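Local atomic coordinates of designed helical repeat protein (Synthetic construct, PDB entry 5CWF), a protein that has no known natural function, being a de novo designed helical repeat protein made to explore which repeat architectures a polypeptide can adopt. Residues K52-L63 against L100-K111; N112-I121 against A154-R164. All blocks are in the same frame, centred on the assembly; numbering follows the deposited sequence. Where two conformers were deposited one is given.

Helix 93-111 ties the two contacts together. Its segment 100-111 lies beside 52-63 in contact 1, and the chain then turns through Asn112 and Asn113 into helix 115-134, whose start meets 154-164 in contact 2. The centres of the contacts are 14 Å apart, yet they touch directly: Leu108 CD2 packs on Lys156 CG at 3.3 Å, and Ala105 O lies 3.6 Å from Ile121 CG2. Contact 1, its centre about 6 Å from that of the chain, has no hydrogen bond between its segments. Contact 2, its centre about 14 Å from that of the chain, mixes apolar packing with polar and ionic contacts; Asn113 binds one calcium, Asp160 and Glu161 another.

Contact 1: residues K52-L63 against L100-K111; sequences KVMLALAKAVLL and LALAKAVLLAAK
Leu107 enters the hole formed by Ala56, Lys59, Ala60 and Leu63, a knob-into-hole fit. Followed outward, its CB lies 4.0 Å from Ala60 CB; CG stands opposite the backbone N (chi1 177°), which carries the branch toward the neighbouring helix, and CD1 ends 3.6 Å from Leu63 CD1, with Ala60 N and Lys59 CB also beside it. CD2 reaches only the fringe of Ala56 CB. One turn on, Ala110 CB sits against Ala60 O.

Toward the start of the segments, Ala103 CB is pressed against Leu57 CD2 at 3.5 Å, tighter than usual for two carbons. Leu100 lays CB and CD1 against Val53 CG2, each at 3.9 Å. Replacing Leu100 by an alanine would remove both methyls and would probably open a gap beside Val53.

The short axes run 8.2 Å apart at 24°, with Ala60 CA and Leu107 CA 4.1 Å from each other; the small side chain of Ala60, whose CB lies 3.6 Å from Leu107 CA, is consistent with this close approach. Such near-parallel packing of helices separated in sequence by helix 70-89 is typical of an alpha-helical repeat solenoid.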
loop_
_atom_site.group_PDB
_atom_site.type_symbol
_atom_site.label_atom_id
_atom_site.label_comp_id
_atom_site.label_asym_id
_atom_site.label_seq_id
_atom_site.Cartn_x
_atom_site.Cartn_y
_atom_site.Cartn_z
ATOM N N LYS A 52 6.979 -3.828 -10.402
ATOM C CA LYS A 52 6.369 -4.917 -9.634
ATOM C C LYS A 52 5.538 -4.387 -8.472
ATOM O O LYS A 52 4.394 -4.783 -8.283
ATOM C CB LYS A 52 7.442 -5.861 -9.084
ATOM C CG LYS A 52 8.121 -6.733 -10.112
ATOM C CD LYS A 52 9.400 -7.360 -9.560
ATOM C CE LYS A 52 9.184 -8.097 -8.236
ATOM N NZ LYS A 52 10.484 -8.538 -7.634
ATOM N N VAL A 53 6.137 -3.504 -7.681
ATOM C CA VAL A 53 5.450 -2.903 -6.549
ATOM C C VAL A 53 4.230 -2.120 -7.021
ATOM O O VAL A 53 3.147 -2.242 -6.441
ATOM C CB VAL A 53 6.394 -1.973 -5.744
ATOM C CG1 VAL A 53 5.658 -1.275 -4.592
ATOM C CG2 VAL A 53 7.587 -2.750 -5.234
ATOM N N MET A 54 4.389 -1.340 -8.092
ATOM C CA MET A 54 3.290 -0.507 -8.556
ATOM C C MET A 54 2.110 -1.351 -9.032
ATOM O O MET A 54 0.958 -0.980 -8.803
ATOM C CB MET A 54 3.728 0.413 -9.693
ATOM C CG MET A 54 4.749 1.475 -9.326
ATOM S SD MET A 54 4.296 2.474 -7.899
ATOM C CE MET A 54 5.345 1.748 -6.644
ATOM N N LEU A 55 2.380 -2.484 -9.679
ATOM C CA LEU A 55 1.285 -3.348 -10.134
ATOM C C LEU A 55 0.521 -3.924 -8.967
ATOM O O LEU A 55 -0.721 -3.946 -8.965
ATOM C CB LEU A 55 1.815 -4.458 -11.035
ATOM C CG LEU A 55 0.773 -5.398 -11.655
ATOM C CD1 LEU A 55 -0.193 -4.620 -12.546
ATOM C CD2 LEU A 55 1.456 -6.511 -12.456
ATOM N N ALA A 56 1.250 -4.387 -7.959
ATOM C CA ALA A 56 0.598 -4.944 -6.782
ATOM C C ALA A 56 -0.278 -3.875 -6.117
ATOM O O ALA A 56 -1.413 -4.148 -5.738
ATOM C CB ALA A 56 1.638 -5.490 -5.796
ATOM N N LEU A 57 0.233 -2.657 -5.985
ATOM C CA LEU A 57 -0.540 -1.578 -5.346
ATOM C C LEU A 57 -1.801 -1.202 -6.119
ATOM O O LEU A 57 -2.876 -1.045 -5.527
ATOM C CB LEU A 57 0.325 -0.326 -5.184
ATOM C CG LEU A 57 1.466 -0.439 -4.160
ATOM C CD1 LEU A 57 2.257 0.858 -4.076
ATOM C CD2 LEU A 57 0.887 -0.805 -2.778
ATOM N N ALA A 58 -1.663 -1.086 -7.431
ATOM C CA ALA A 58 -2.784 -0.765 -8.293
ATOM C C ALA A 58 -3.875 -1.817 -8.144
ATOM O O ALA A 58 -5.043 -1.480 -7.978
ATOM C CB ALA A 58 -2.317 -0.665 -9.742
ATOM N N LYS A 59 -3.501 -3.091 -8.165
ATOM C CA LYS A 59 -4.495 -4.162 -7.965
ATOM C C LYS A 59 -5.125 -4.120 -6.592
ATOM O O LYS A 59 -6.310 -4.447 -6.442
ATOM C CB LYS A 59 -3.879 -5.537 -8.155
ATOM C CG LYS A 59 -3.491 -5.880 -9.568
ATOM C CD LYS A 59 -2.706 -7.174 -9.548
ATOM C CE LYS A 59 -2.370 -7.686 -10.923
ATOM N NZ LYS A 59 -1.521 -8.906 -10.776
ATOM N N ALA A 60 -4.350 -3.732 -5.579
ATOM C CA ALA A 60 -4.874 -3.722 -4.213
ATOM C C ALA A 60 -5.948 -2.656 -4.063
ATOM O O ALA A 60 -6.988 -2.888 -3.441
ATOM C CB ALA A 60 -3.783 -3.489 -3.222
ATOM N N VAL A 61 -5.703 -1.494 -4.646
ATOM C CA VAL A 61 -6.664 -0.403 -4.566
ATOM C C VAL A 61 -7.954 -0.794 -5.285
ATOM O O VAL A 61 -9.056 -0.581 -4.778
ATOM C CB VAL A 61 -6.072 0.899 -5.186
ATOM C CG1 VAL A 61 -7.110 2.036 -5.256
ATOM C CG2 VAL A 61 -4.898 1.346 -4.371
ATOM N N LEU A 62 -7.800 -1.411 -6.447
ATOM C CA LEU A 62 -8.926 -1.812 -7.281
ATOM C C LEU A 62 -9.791 -2.851 -6.567
ATOM O O LEU A 62 -11.019 -2.751 -6.564
ATOM C CB LEU A 62 -8.414 -2.360 -8.614
ATOM C CG LEU A 62 -9.465 -2.609 -9.687
ATOM C CD1 LEU A 62 -9.990 -1.257 -10.190
ATOM C CD2 LEU A 62 -8.899 -3.451 -10.820
ATOM N N LEU A 63 -9.143 -3.837 -5.939
ATOM C CA LEU A 63 -9.880 -4.864 -5.219
ATOM C C LEU A 63 -10.551 -4.329 -3.966
ATOM O O LEU A 63 -11.668 -4.753 -3.630
ATOM C CB LEU A 63 -8.969 -6.031 -4.825
ATOM C CG LEU A 63 -8.531 -6.961 -5.939
ATOM C CD1 LEU A 63 -7.545 -7.967 -5.376
ATOM C CD2 LEU A 63 -9.716 -7.653 -6.592
ATOM N N LEU A 100 7.569 -3.931 -1.466
ATOM C CA LEU A 100 6.940 -5.045 -2.186
ATOM C C LEU A 100 6.175 -5.930 -1.195
ATOM O O LEU A 100 5.068 -6.370 -1.469
ATOM C CB LEU A 100 7.970 -5.855 -2.963
ATOM C CG LEU A 100 7.382 -7.016 -3.781
ATOM C CD1 LEU A 100 6.386 -6.478 -4.792
ATOM C CD2 LEU A 100 8.459 -7.835 -4.479
ATOM N N ALA A 101 6.770 -6.167 -0.035
ATOM C CA ALA A 101 6.112 -6.964 1.000
ATOM C C ALA A 101 4.826 -6.287 1.460
ATOM O O ALA A 101 3.796 -6.945 1.618
ATOM C CB ALA A 101 7.056 -7.186 2.184
ATOM N N LEU A 102 4.849 -4.968 1.644
ATOM C CA LEU A 102 3.654 -4.271 2.076
ATOM C C LEU A 102 2.593 -4.257 0.980
ATOM O O LEU A 102 1.429 -4.455 1.265
ATOM C CB LEU A 102 3.982 -2.839 2.501
ATOM C CG LEU A 102 4.883 -2.735 3.732
ATOM C CD1 LEU A 102 5.170 -1.267 4.033
ATOM C CD2 LEU A 102 4.270 -3.401 4.944
ATOM N N ALA A 103 3.014 -4.063 -0.271
ATOM C CA ALA A 103 2.076 -4.067 -1.393
ATOM C C ALA A 103 1.400 -5.429 -1.527
ATOM O O ALA A 103 0.194 -5.517 -1.741
ATOM C CB ALA A 103 2.798 -3.704 -2.692
ATOM N N LYS A 104 2.172 -6.495 -1.354
ATOM C CA LYS A 104 1.601 -7.831 -1.385
ATOM C C LYS A 104 0.612 -8.050 -0.248
ATOM O O LYS A 104 -0.407 -8.712 -0.430
ATOM C CB LYS A 104 2.704 -8.890 -1.315
ATOM C CG LYS A 104 3.490 -9.056 -2.616
ATOM C CD LYS A 104 4.680 -9.987 -2.404
ATOM C CE LYS A 104 5.474 -10.221 -3.682
ATOM N NZ LYS A 104 6.677 -11.078 -3.437
ATOM N N ALA A 105 0.907 -7.477 0.921
ATOM C CA ALA A 105 0.026 -7.635 2.084
ATOM C C ALA A 105 -1.314 -6.896 1.929
ATOM O O ALA A 105 -2.362 -7.435 2.282
ATOM C CB ALA A 105 0.743 -7.145 3.342
ATOM N N VAL A 106 -1.278 -5.665 1.438
ATOM C CA VAL A 106 -2.521 -4.926 1.254
ATOM C C VAL A 106 -3.317 -5.570 0.116
ATOM O O VAL A 106 -4.527 -5.604 0.168
ATOM C CB VAL A 106 -2.296 -3.391 1.013
ATOM C CG1 VAL A 106 -1.662 -2.745 2.251
ATOM C CG2 VAL A 106 -1.479 -3.117 -0.226
ATOM N N LEU A 107 -2.648 -6.130 -0.883
ATOM C CA LEU A 107 -3.368 -6.821 -1.959
ATOM C C LEU A 107 -4.106 -8.055 -1.440
ATOM O O LEU A 107 -5.295 -8.247 -1.698
ATOM C CB LEU A 107 -2.392 -7.240 -3.061
ATOM C CG LEU A 107 -2.929 -8.049 -4.246
ATOM C CD1 LEU A 107 -4.065 -7.354 -4.944
ATOM C CD2 LEU A 107 -1.786 -8.330 -5.238
ATOM N N LEU A 108 -3.409 -8.858 -0.655
ATOM C CA LEU A 108 -4.016 -10.057 -0.104
ATOM C C LEU A 108 -5.153 -9.681 0.854
ATOM O O LEU A 108 -6.221 -10.300 0.831
ATOM C CB LEU A 108 -2.952 -10.905 0.595
ATOM C CG LEU A 108 -3.380 -12.283 1.087
ATOM C CD1 LEU A 108 -3.944 -13.095 -0.055
ATOM C CD2 LEU A 108 -2.192 -12.991 1.704
ATOM N N ALA A 109 -4.937 -8.659 1.680
ATOM C CA ALA A 109 -5.980 -8.210 2.589
ATOM C C ALA A 109 -7.210 -7.738 1.807
ATOM O O ALA A 109 -8.354 -8.081 2.153
ATOM C CB ALA A 109 -5.464 -7.122 3.483
ATOM N N ALA A 110 -6.985 -6.968 0.746
ATOM C CA ALA A 110 -8.113 -6.505 -0.085
ATOM C C ALA A 110 -8.819 -7.672 -0.782
ATOM O O ALA A 110 -10.020 -7.593 -1.085
ATOM C CB ALA A 110 -7.626 -5.500 -1.138
ATOM N N LYS A 111 -8.076 -8.742 -1.044
ATOM C CA LYS A 111 -8.610 -9.895 -1.768
ATOM C C LYS A 111 -9.375 -10.850 -0.854
ATOM O O LYS A 111 -10.295 -11.555 -1.293
ATOM C CB LYS A 111 -7.448 -10.642 -2.458
ATOM C CG LYS A 111 -7.837 -11.801 -3.351
ATOM C CD LYS A 111 -6.611 -12.466 -3.990
ATOM C CE LYS A 111 -5.846 -11.518 -4.917
ATOM N NZ LYS A 111 -4.701 -12.191 -5.607
#

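Contact 2: residues N112-I121 against A154-R164; sequences NNDDEVAREI and AAKNNDDETAR. With CA (calcium ion), chain J; CA (calcium ion), chain L.
Ile121 CD1 reaches Ala163 CB at 3.8 Å on the close-packed side of this contact and also meets the methyls of Ala154 and Ala155, so one terminal methyl spans the end of helix 138-156 and the start of helix 160-176. Glu120 CB rests on Ala163 CB at 3.7 Å. Beyond it the Glu120 chain, bent at chi2 (-50°), lays its buried carboxylate along Arg164, with OE1 3.0 Å from CG and OE2 at the edge of the guanidinium, in its plane. The segment axes of 115-121 and 160-164 run nearly parallel, 16° apart, with a closest approach of 8.5 Å.

The looser side is carried by Asn112, Glu116, Asn158 and the tip of Arg164. Asn158, with positive phi, closes the Schellman motif at the end of helix 138-156. Val117 crosses it at about a right angle, both methyls gathered around OD1, while ND2 donates to Asp114 OD2 at 3.3 Å, approaching from above the carboxylate plane, 38° out of it. Asp114 OD1 meanwhile caps helix 115-134 by accepting from Val117 N, so its two oxygens serve different segments. Arg164 NH1 makes only a weak bond to Glu120 OE2, and Glu116 OE2 and Asp160 OD2 each lie 3.5 Å from the same nitrogen.

Asp160 OD1 binds a calcium ion at 2.4 Å, with both carboxylate oxygens of Glu161 and a water that donates to Asn158 O. Asn113 OD1 binds a second calcium, whose site includes Asn67. Glu116 OE2 and Asp160 OD2 are 3.9 Å apart, a like-charge pair. The chemistry implies that Arg164, through long salt bridges, and the calcium at Asp160 and Glu161 would probably offset the cluster of Glu116, Glu120 and Asp160.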
loop_
_atom_site.group_PDB
_atom_site.type_symbol
_atom_site.label_atom_id
_atom_site.label_comp_id
_atom_site.label_asym_id
_atom_site.label_seq_id
_atom_site.Cartn_x
_atom_site.Cartn_y
_atom_site.Cartn_z
ATOM N N ASN A 112 -9.041 -10.826 0.428
ATOM C CA ASN A 112 -9.646 -11.751 1.378
ATOM C C ASN A 112 -11.026 -11.301 1.860
ATOM O O ASN A 112 -11.670 -12.006 2.633
ATOM C CB ASN A 112 -8.702 -11.962 2.562
ATOM C CG ASN A 112 -7.567 -12.933 2.240
ATOM O OD1 ASN A 112 -7.584 -13.614 1.211
ATOM N ND2 ASN A 112 -6.567 -12.982 3.110
ATOM N N ASN A 113 -11.474 -10.122 1.431
ATOM C CA ASN A 113 -12.824 -9.663 1.757
ATOM C C ASN A 113 -13.165 -9.493 3.256
ATOM O O ASN A 113 -14.328 -9.654 3.639
ATOM C CB ASN A 113 -13.861 -10.607 1.132
ATOM C CG ASN A 113 -14.853 -9.872 0.231
ATOM O OD1 ASN A 113 -15.371 -8.808 0.591
ATOM N ND2 ASN A 113 -15.195 -10.490 -0.901
ATOM N N ASP A 114 -12.164 -9.320 4.117
ATOM C CA ASP A 114 -12.411 -9.009 5.536
ATOM C C ASP A 114 -12.099 -7.534 5.885
ATOM O O ASP A 114 -10.934 -7.116 5.832
ATOM C CB ASP A 114 -11.609 -9.979 6.420
ATOM C CG ASP A 114 -11.912 -9.819 7.904
ATOM O OD1 ASP A 114 -12.046 -8.685 8.407
ATOM O OD2 ASP A 114 -12.095 -10.856 8.570
ATOM N N ASP A 115 -13.121 -6.734 6.216
ATOM C CA ASP A 115 -12.904 -5.294 6.445
ATOM C C ASP A 115 -11.980 -4.968 7.617
ATOM O O ASP A 115 -11.247 -3.983 7.558
ATOM C CB ASP A 115 -14.223 -4.547 6.687
ATOM C CG ASP A 115 -15.033 -4.325 5.423
ATOM O OD1 ASP A 115 -14.453 -4.255 4.323
ATOM O OD2 ASP A 115 -16.261 -4.157 5.536
ATOM N N GLU A 116 -12.039 -5.748 8.692
ATOM C CA GLU A 116 -11.236 -5.452 9.880
ATOM C C GLU A 116 -9.774 -5.760 9.598
ATOM O O GLU A 116 -8.876 -4.997 9.967
ATOM C CB GLU A 116 -11.757 -6.235 11.103
ATOM C CG GLU A 116 -10.976 -6.015 12.419
ATOM C CD GLU A 116 -11.526 -4.865 13.255
ATOM O OE1 GLU A 116 -11.878 -3.819 12.664
ATOM O OE2 GLU A 116 -11.617 -5.016 14.502
ATOM N N VAL A 117 -9.519 -6.880 8.928
ATOM C CA VAL A 117 -8.153 -7.227 8.563
ATOM C C VAL A 117 -7.595 -6.231 7.552
ATOM O O VAL A 117 -6.456 -5.776 7.676
ATOM C CB VAL A 117 -8.089 -8.671 8.011
ATOM C CG1 VAL A 117 -6.734 -8.967 7.381
ATOM C CG2 VAL A 117 -8.404 -9.649 9.133
ATOM N N ALA A 118 -8.402 -5.855 6.565
ATOM C CA ALA A 118 -7.937 -4.931 5.547
ATOM C C ALA A 118 -7.548 -3.615 6.201
ATOM O O ALA A 118 -6.507 -3.035 5.879
ATOM C CB ALA A 118 -8.997 -4.727 4.498
ATOM N N ARG A 119 -8.370 -3.148 7.138
ATOM C CA ARG A 119 -8.075 -1.893 7.820
ATOM C C ARG A 119 -6.786 -1.971 8.637
ATOM O O ARG A 119 -5.995 -1.032 8.637
ATOM C CB ARG A 119 -9.231 -1.512 8.740
ATOM C CG ARG A 119 -8.881 -0.407 9.734
ATOM C CD ARG A 119 -10.117 0.127 10.468
ATOM N NE ARG A 119 -11.007 0.887 9.591
ATOM C CZ ARG A 119 -12.154 1.437 9.983
ATOM N NH1 ARG A 119 -12.561 1.319 11.240
ATOM N NH2 ARG A 119 -12.897 2.112 9.117
ATOM N N GLU A 120 -6.580 -3.067 9.355
ATOM C CA GLU A 120 -5.411 -3.163 10.227
ATOM C C GLU A 120 -4.120 -3.410 9.434
ATOM O O GLU A 120 -3.060 -2.962 9.833
ATOM C CB GLU A 120 -5.579 -4.250 11.278
ATOM C CG GLU A 120 -6.722 -4.027 12.295
ATOM C CD GLU A 120 -6.753 -2.649 12.958
ATOM O OE1 GLU A 120 -5.712 -1.985 13.063
ATOM O OE2 GLU A 120 -7.826 -2.269 13.472
ATOM N N ILE A 121 -4.201 -4.157 8.335
ATOM C CA ILE A 121 -3.021 -4.371 7.482
ATOM C C ILE A 121 -2.608 -3.034 6.856
ATOM O O ILE A 121 -1.429 -2.669 6.891
ATOM C CB ILE A 121 -3.298 -5.456 6.397
ATOM C CG1 ILE A 121 -3.507 -6.833 7.061
ATOM C CG2 ILE A 121 -2.181 -5.515 5.362
ATOM C CD1 ILE A 121 -2.259 -7.408 7.724
ATOM N N ALA A 154 0.646 -11.890 8.433
ATOM C CA ALA A 154 -0.622 -11.593 9.118
ATOM C C ALA A 154 -1.782 -11.510 8.145
ATOM O O ALA A 154 -2.894 -11.895 8.478
ATOM C CB ALA A 154 -0.526 -10.283 9.905
ATOM N N ALA A 155 -1.545 -10.936 6.974
ATOM C CA ALA A 155 -2.569 -10.899 5.947
ATOM C C ALA A 155 -2.890 -12.326 5.491
ATOM O O ALA A 155 -4.059 -12.682 5.286
ATOM C CB ALA A 155 -2.114 -10.050 4.779
ATOM N N LYS A 156 -1.849 -13.134 5.347
ATOM C CA LYS A 156 -2.019 -14.529 4.922
ATOM C C LYS A 156 -2.816 -15.344 5.939
ATOM O O LYS A 156 -3.549 -16.271 5.569
ATOM C CB LYS A 156 -0.652 -15.175 4.681
ATOM C CG LYS A 156 0.049 -14.715 3.407
ATOM C CD LYS A 156 1.470 -15.249 3.271
ATOM C CE LYS A 156 2.112 -14.774 1.958
ATOM N NZ LYS A 156 3.507 -15.285 1.753
ATOM N N ASN A 157 -2.700 -14.973 7.210
ATOM C CA ASN A 157 -3.407 -15.649 8.286
ATOM C C ASN A 157 -4.710 -14.957 8.690
ATOM O O ASN A 157 -5.333 -15.358 9.677
ATOM C CB ASN A 157 -2.509 -15.755 9.516
ATOM C CG ASN A 157 -1.303 -16.633 9.284
ATOM O OD1 ASN A 157 -1.362 -17.599 8.523
ATOM N ND2 ASN A 157 -0.217 -16.342 9.983
ATOM N N ASN A 158 -5.102 -13.922 7.947
ATOM C CA ASN A 158 -6.297 -13.133 8.258
ATOM C C ASN A 158 -6.312 -12.734 9.738
ATOM O O ASN A 158 -7.276 -12.961 10.445
ATOM C CB ASN A 158 -7.575 -13.896 7.875
ATOM C CG ASN A 158 -8.701 -12.960 7.438
ATOM O OD1 ASN A 158 -8.498 -12.041 6.630
ATOM N ND2 ASN A 158 -9.885 -13.173 7.988
ATOM N N ASP A 159 -5.189 -12.196 10.202
ATOM C CA ASP A 159 -4.935 -12.000 11.629
ATOM C C ASP A 159 -4.860 -10.506 11.974
ATOM O O ASP A 159 -3.780 -9.901 11.910
ATOM C CB ASP A 159 -3.646 -12.735 12.005
ATOM C CG ASP A 159 -3.331 -12.680 13.487
ATOM O OD1 ASP A 159 -4.018 -11.962 14.243
ATOM O OD2 ASP A 159 -2.374 -13.373 13.891
ATOM N N ASP A 160 -6.003 -9.921 12.323
ATOM C CA ASP A 160 -6.079 -8.476 12.573
ATOM C C ASP A 160 -5.389 -8.102 13.882
ATOM O O ASP A 160 -4.811 -7.026 13.993
ATOM C CB ASP A 160 -7.548 -7.976 12.586
ATOM C CG ASP A 160 -8.480 -8.774 13.526
ATOM O OD1 ASP A 160 -8.514 -10.017 13.461
ATOM O OD2 ASP A 160 -9.221 -8.146 14.314
ATOM N N GLU A 161 -5.419 -9.001 14.864
ATOM C CA GLU A 161 -4.791 -8.729 16.151
ATOM C C GLU A 161 -3.268 -8.582 15.979
ATOM O O GLU A 161 -2.636 -7.662 16.514
ATOM C CB GLU A 161 -5.147 -9.836 17.163
ATOM C CG GLU A 161 -6.627 -9.827 17.623
ATOM C CD GLU A 161 -7.605 -10.547 16.674
ATOM O OE1 GLU A 161 -7.143 -11.273 15.760
ATOM O OE2 GLU A 161 -8.848 -10.405 16.863
ATOM N N THR A 162 -2.673 -9.485 15.215
ATOM C CA THR A 162 -1.234 -9.423 14.967
ATOM C C THR A 162 -0.877 -8.195 14.122
ATOM O O THR A 162 0.137 -7.549 14.360
ATOM C CB THR A 162 -0.751 -10.726 14.295
ATOM O OG1 THR A 162 -0.987 -11.814 15.194
ATOM C CG2 THR A 162 0.730 -10.671 13.969
ATOM N N ALA A 163 -1.729 -7.842 13.167
ATOM C CA ALA A 163 -1.474 -6.627 12.388
ATOM C C ALA A 163 -1.372 -5.396 13.306
ATOM O O ALA A 163 -0.450 -4.575 13.176
ATOM C CB ALA A 163 -2.562 -6.432 11.350
ATOM N N ARG A 164 -2.284 -5.284 14.266
ATOM C CA ARG A 164 -2.267 -4.139 15.178
ATOM C C ARG A 164 -0.995 -4.117 16.025
ATOM O O ARG A 164 -0.447 -3.057 16.289
ATOM C CB ARG A 164 -3.515 -4.133 16.076
ATOM C CG ARG A 164 -4.769 -3.653 15.339
ATOM C CD ARG A 164 -5.964 -3.408 16.298
ATOM N NE ARG A 164 -6.484 -4.627 16.898
ATOM C CZ ARG A 164 -7.491 -5.358 16.421
ATOM N NH1 ARG A 164 -8.181 -4.994 15.347
ATOM N NH2 ARG A 164 -7.837 -6.448 17.063
HETATM CA CA CA J . -9.488 -11.766 14.713
HETATM CA CA CA L . -17.021 -7.119 1.099
HETATM O O HOH W 1 -8.067 -13.135 13.416
HETATM O O HOH W 2 -17.797 -7.959 -0.909
#